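Long-range contact in beta-ketoacyl-[acyl-carrier-protein] synthase FabY (Pseudomonas aeruginosa, PDB 4CW4), which condenses acetyl-CoA with malonyl-ACP to give beta-acetoacetyl-ACP, the primer with which fatty acid biosynthesis starts: residues Phe187-Ala199 against Lys254-Ile268. Sequence-based numbering, arbitrary orientation. Where two conformers were deposited one is given.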
loop_
_atom_site.group_PDB
_atom_site.type_symbol
_atom_site.label_atom_id
_atom_site.label_comp_id
_atom_site.label_asym_id
_atom_site.label_seq_id
_atom_site.Cartn_x
_atom_site.Cartn_y
_atom_site.Cartn_z
ATOM N N PHE A 187 -19.497 5.613 10.556
ATOM C CA PHE A 187 -18.331 4.791 10.864
ATOM C C PHE A 187 -17.202 4.774 9.830
ATOM O O PHE A 187 -16.229 4.039 9.990
ATOM C CB PHE A 187 -18.748 3.369 11.223
ATOM C CG PHE A 187 -19.566 3.285 12.472
ATOM C CD1 PHE A 187 -19.010 3.599 13.705
ATOM C CD2 PHE A 187 -20.887 2.898 12.418
ATOM C CE1 PHE A 187 -19.765 3.518 14.862
ATOM C CE2 PHE A 187 -21.647 2.816 13.564
ATOM C CZ PHE A 187 -21.088 3.128 14.786
ATOM N N HIS A 188 -17.295 5.601 8.802
ATOM C CA HIS A 188 -16.211 5.687 7.835
ATOM C C HIS A 188 -15.109 6.639 8.291
ATOM O O HIS A 188 -15.398 7.782 8.656
ATOM C CB HIS A 188 -16.752 6.194 6.509
ATOM C CG HIS A 188 -17.699 5.255 5.850
ATOM N ND1 HIS A 188 -18.461 5.620 4.764
ATOM C CD2 HIS A 188 -18.022 3.969 6.129
ATOM C CE1 HIS A 188 -19.199 4.590 4.386
ATOM N NE2 HIS A 188 -18.958 3.579 5.203
ATOM N N PRO A 189 -13.842 6.198 8.229
ATOM C CA PRO A 189 -12.746 7.160 8.372
ATOM C C PRO A 189 -12.850 8.320 7.380
ATOM O O PRO A 189 -13.400 8.171 6.262
ATOM C CB PRO A 189 -11.505 6.331 8.060
ATOM C CG PRO A 189 -11.884 4.936 8.371
ATOM C CD PRO A 189 -13.331 4.841 7.975
ATOM N N ARG A 190 -12.300 9.465 7.771
ATOM C CA ARG A 190 -12.365 10.677 6.947
ATOM C C ARG A 190 -11.787 10.443 5.549
ATOM O O ARG A 190 -12.347 10.930 4.576
ATOM C CB ARG A 190 -11.635 11.819 7.641
ATOM C CG ARG A 190 -11.691 13.143 6.882
ATOM C CD ARG A 190 -11.188 14.271 7.753
ATOM N NE ARG A 190 -11.147 15.547 7.050
ATOM C CZ ARG A 190 -12.191 16.355 6.903
ATOM N NH1 ARG A 190 -13.375 16.022 7.397
ATOM N NH2 ARG A 190 -12.054 17.501 6.258
ATOM N N GLY A 191 -10.710 9.670 5.445
ATOM C CA GLY A 191 -10.122 9.401 4.138
ATOM C C GLY A 191 -11.057 8.643 3.211
ATOM O O GLY A 191 -10.996 8.805 2.002
ATOM N N LEU A 192 -11.923 7.807 3.781
ATOM C CA LEU A 192 -12.880 7.076 2.974
ATOM C C LEU A 192 -14.030 7.974 2.556
ATOM O O LEU A 192 -14.485 7.880 1.425
ATOM C CB LEU A 192 -13.371 5.819 3.682
ATOM C CG LEU A 192 -12.272 4.816 4.053
ATOM C CD1 LEU A 192 -12.891 3.455 4.393
ATOM C CD2 LEU A 192 -11.192 4.667 2.964
ATOM N N GLN A 193 -14.494 8.842 3.458
ATOM C CA GLN A 193 -15.492 9.842 3.104
ATOM C C GLN A 193 -14.990 10.694 1.938
ATOM O O GLN A 193 -15.717 10.934 0.981
ATOM C CB GLN A 193 -15.783 10.743 4.299
ATOM C CG GLN A 193 -16.305 10.008 5.532
ATOM C CD GLN A 193 -16.398 10.898 6.729
ATOM O OE1 GLN A 193 -16.170 12.096 6.656
ATOM N NE2 GLN A 193 -16.758 10.320 7.836
ATOM N N MET A 194 -13.740 11.128 2.016
ATOM C CA MET A 194 -13.167 11.987 0.990
ATOM C C MET A 194 -13.041 11.248 -0.327
ATOM O O MET A 194 -13.283 11.821 -1.376
ATOM C CB MET A 194 -11.814 12.542 1.449
ATOM C CG MET A 194 -11.977 13.617 2.520
ATOM S SD MET A 194 -10.454 14.267 3.225
ATOM C CE MET A 194 -9.590 14.841 1.764
ATOM N N SER A 195 -12.723 9.961 -0.272
ATOM C CA SER A 195 -12.586 9.175 -1.496
ATOM C C SER A 195 -13.930 9.040 -2.190
ATOM O O SER A 195 -14.032 9.201 -3.400
ATOM C CB SER A 195 -12.001 7.780 -1.210
ATOM O OG SER A 195 -11.764 7.091 -2.427
ATOM N N VAL A 196 -14.967 8.716 -1.423
ATOM C CA VAL A 196 -16.304 8.548 -1.988
ATOM C C VAL A 196 -16.780 9.858 -2.633
ATOM O O VAL A 196 -17.282 9.874 -3.758
ATOM C CB VAL A 196 -17.292 8.052 -0.894
ATOM C CG1 VAL A 196 -18.753 8.181 -1.323
ATOM C CG2 VAL A 196 -16.956 6.615 -0.496
ATOM N N VAL A 197 -16.597 10.961 -1.928
ATOM C CA VAL A 197 -17.067 12.257 -2.428
ATOM C C VAL A 197 -16.254 12.747 -3.635
ATOM O O VAL A 197 -16.816 13.260 -4.621
ATOM C CB VAL A 197 -17.106 13.289 -1.278
ATOM C CG1 VAL A 197 -17.412 14.653 -1.772
ATOM C CG2 VAL A 197 -18.128 12.838 -0.233
ATOM N N ALA A 198 -14.942 12.552 -3.589
ATOM C CA ALA A 198 -14.080 12.895 -4.715
ATOM C C ALA A 198 -14.358 12.036 -5.939
ATOM O O ALA A 198 -14.319 12.525 -7.063
ATOM C CB ALA A 198 -12.618 12.783 -4.313
ATOM N N ALA A 199 -14.583 10.744 -5.736
ATOM C CA ALA A 199 -14.801 9.863 -6.870
ATOM C C ALA A 199 -16.054 10.270 -7.626
ATOM O O ALA A 199 -16.075 10.247 -8.856
ATOM C CB ALA A 199 -14.869 8.407 -6.437
ATOM N N LYS A 254 -15.184 -2.785 12.874
ATOM C CA LYS A 254 -14.907 -2.100 11.599
ATOM C C LYS A 254 -13.554 -1.366 11.547
ATOM O O LYS A 254 -13.086 -1.000 10.473
ATOM C CB LYS A 254 -16.039 -1.126 11.271
ATOM C CG LYS A 254 -17.326 -1.792 10.810
ATOM C CD LYS A 254 -18.415 -0.747 10.617
ATOM C CE LYS A 254 -19.728 -1.346 10.127
ATOM N NZ LYS A 254 -20.786 -0.292 10.035
ATOM N N GLN A 255 -12.909 -1.164 12.693
ATOM C CA GLN A 255 -11.689 -0.356 12.722
ATOM C C GLN A 255 -10.565 -0.985 11.898
ATOM O O GLN A 255 -9.860 -0.283 11.167
ATOM C CB GLN A 255 -11.263 -0.103 14.171
ATOM C CG GLN A 255 -12.031 1.058 14.784
ATOM C CD GLN A 255 -12.204 0.960 16.274
ATOM O OE1 GLN A 255 -11.726 0.035 16.932
ATOM N NE2 GLN A 255 -12.914 1.920 16.823
ATOM N N LEU A 256 -10.396 -2.304 11.998
ATOM C CA LEU A 256 -9.344 -2.960 11.235
ATOM C C LEU A 256 -9.653 -2.915 9.716
ATOM O O LEU A 256 -8.853 -2.371 8.958
ATOM C CB LEU A 256 -9.068 -4.392 11.744
ATOM C CG LEU A 256 -7.907 -5.112 11.028
ATOM C CD1 LEU A 256 -7.093 -6.055 11.935
ATOM C CD2 LEU A 256 -8.459 -5.918 9.895
ATOM N N PRO A 257 -10.812 -3.455 9.270
ATOM C CA PRO A 257 -10.973 -3.480 7.810
ATOM C C PRO A 257 -11.009 -2.090 7.171
ATOM O O PRO A 257 -10.412 -1.923 6.097
ATOM C CB PRO A 257 -12.276 -4.266 7.601
ATOM C CG PRO A 257 -12.975 -4.222 8.914
ATOM C CD PRO A 257 -11.905 -4.167 9.952
ATOM N N LEU A 258 -11.613 -1.104 7.835
ATOM C CA LEU A 258 -11.726 0.208 7.221
ATOM C C LEU A 258 -10.423 1.019 7.323
ATOM O O LEU A 258 -10.280 2.056 6.687
ATOM C CB LEU A 258 -12.908 0.988 7.801
ATOM C CG LEU A 258 -14.293 0.368 7.572
ATOM C CD1 LEU A 258 -15.384 1.346 8.034
ATOM C CD2 LEU A 258 -14.498 -0.019 6.123
ATOM N N GLY A 259 -9.463 0.536 8.097
ATOM C CA GLY A 259 -8.176 1.194 8.173
ATOM C C GLY A 259 -7.214 0.861 7.052
ATOM O O GLY A 259 -6.307 1.651 6.788
ATOM N N PHE A 260 -7.400 -0.279 6.388
ATOM C CA PHE A 260 -6.442 -0.721 5.373
ATOM C C PHE A 260 -6.217 0.340 4.303
ATOM O O PHE A 260 -7.161 0.995 3.835
ATOM C CB PHE A 260 -6.916 -1.982 4.665
ATOM C CG PHE A 260 -6.821 -3.209 5.502
ATOM C CD1 PHE A 260 -5.591 -3.668 5.945
ATOM C CD2 PHE A 260 -7.945 -3.891 5.886
ATOM C CE1 PHE A 260 -5.494 -4.782 6.723
ATOM C CE2 PHE A 260 -7.834 -5.012 6.670
ATOM C CZ PHE A 260 -6.606 -5.455 7.079
ATOM N N ASN A 261 -4.965 0.468 3.878
ATOM C CA ASN A 261 -4.600 1.509 2.907
ATOM C C ASN A 261 -5.227 1.325 1.535
ATOM O O ASN A 261 -5.212 2.253 0.732
ATOM C CB ASN A 261 -3.077 1.703 2.830
ATOM C CG ASN A 261 -2.423 0.841 1.786
ATOM O OD1 ASN A 261 -2.702 -0.350 1.654
ATOM N ND2 ASN A 261 -1.521 1.455 1.034
ATOM N N SER A 262 -5.785 0.142 1.277
ATOM C CA SER A 262 -6.500 -0.108 0.020
ATOM C C SER A 262 -7.945 0.354 0.017
ATOM O O SER A 262 -8.593 0.360 -1.027
ATOM C CB SER A 262 -6.468 -1.598 -0.318
ATOM O OG SER A 262 -7.129 -2.354 0.700
ATOM N N MET A 263 -8.466 0.727 1.179
ATOM C CA MET A 263 -9.890 1.000 1.277
ATOM C C MET A 263 -10.400 2.184 0.452
ATOM O O MET A 263 -11.546 2.143 0.011
ATOM C CB MET A 263 -10.326 1.079 2.740
ATOM C CG MET A 263 -10.344 -0.301 3.358
ATOM S SD MET A 263 -11.862 -1.199 2.885
ATOM C CE MET A 263 -11.320 -2.904 2.984
ATOM N N PRO A 264 -9.570 3.223 0.208
ATOM C CA PRO A 264 -10.038 4.260 -0.722
ATOM C C PRO A 264 -10.356 3.692 -2.111
ATOM O O PRO A 264 -11.268 4.163 -2.765
ATOM C CB PRO A 264 -8.857 5.237 -0.777
ATOM C CG PRO A 264 -8.268 5.137 0.602
ATOM C CD PRO A 264 -8.345 3.646 0.905
ATOM N N THR A 265 -9.608 2.679 -2.527
ATOM C CA THR A 265 -9.821 1.956 -3.778
ATOM C C THR A 265 -11.008 0.992 -3.656
ATOM O O THR A 265 -11.910 0.972 -4.496
ATOM C CB THR A 265 -8.557 1.115 -4.090
ATOM O OG1 THR A 265 -7.414 1.969 -3.981
ATOM C CG2 THR A 265 -8.655 0.481 -5.472
ATOM N N ASP A 266 -10.996 0.178 -2.605
ATOM C CA ASP A 266 -12.032 -0.825 -2.423
ATOM C C ASP A 266 -13.422 -0.193 -2.338
ATOM O O ASP A 266 -14.387 -0.738 -2.852
ATOM C CB ASP A 266 -11.768 -1.635 -1.146
ATOM C CG ASP A 266 -10.428 -2.359 -1.155
ATOM O OD1 ASP A 266 -9.946 -2.769 -2.233
ATOM O OD2 ASP A 266 -9.848 -2.508 -0.052
ATOM N N PHE A 267 -13.535 0.952 -1.667
ATOM C CA PHE A 267 -14.831 1.615 -1.542
ATOM C C PHE A 267 -15.356 2.069 -2.908
ATOM O O PHE A 267 -16.549 2.068 -3.150
ATOM C CB PHE A 267 -14.746 2.811 -0.588
ATOM C CG PHE A 267 -15.160 2.488 0.819
ATOM C CD1 PHE A 267 -14.780 1.305 1.422
ATOM C CD2 PHE A 267 -15.953 3.366 1.539
ATOM C CE1 PHE A 267 -15.167 0.995 2.703
ATOM C CE2 PHE A 267 -16.364 3.048 2.838
ATOM C CZ PHE A 267 -15.969 1.857 3.415
ATOM N N ILE A 268 -14.474 2.463 -3.805
ATOM C CA ILE A 268 -14.930 2.873 -5.131
ATOM C C ILE A 268 -15.507 1.692 -5.922
ATOM O O ILE A 268 -16.567 1.814 -6.533
ATOM C CB ILE A 268 -13.802 3.558 -5.909
ATOM C CG1 ILE A 268 -13.471 4.902 -5.258
ATOM C CG2 ILE A 268 -14.178 3.796 -7.370
ATOM C CD1 ILE A 268 -12.169 5.484 -5.735
#
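L192 and F267 meet at the centre of this buried interface, where the leucine is a knob in a hole formed by L258, M263, P264 and F267. Its two methyl branches divide the work: CD1 lies over one face of the F267 ring as a CH-pi contact, 3.7 Å from the centroid, while CD2 packs against the M263-P264 peptide, 3.5 Å from P264 N. V196 CG2 borders the phenyl ring at its edge. Beyond it A199 CB packs on I268 CG1 at 4.0 Å, and at the other end P189 CD rests against L258 CB.

The aromatic pair is T-shaped. F267 turns its CE2 edge onto the face of H188, over the middle of the imidazole, with the ring planes at 76°. H188 ND1 is hydrogen-bonded to Y183, which would help to fix the orientation of the imidazole.

The polar link is S195 OG to P264 O, 3.0 Å apart. S195 turns its hydroxyl away from the backbone N (chi1 -175°), toward this carbonyl and the hydroxyl of Y369.

The axes of segments 190-199 and 263-268 approach to 9.1 Å and cross at -45°, within the longer helices 190-204 and 263-273 of the N-terminal half of the thiolase-like ketosynthase fold. Strands 307-314 and 366-374 adjoin both helices through S313 and Y369, and D266 of the second helix bonds N543 of the second subunit.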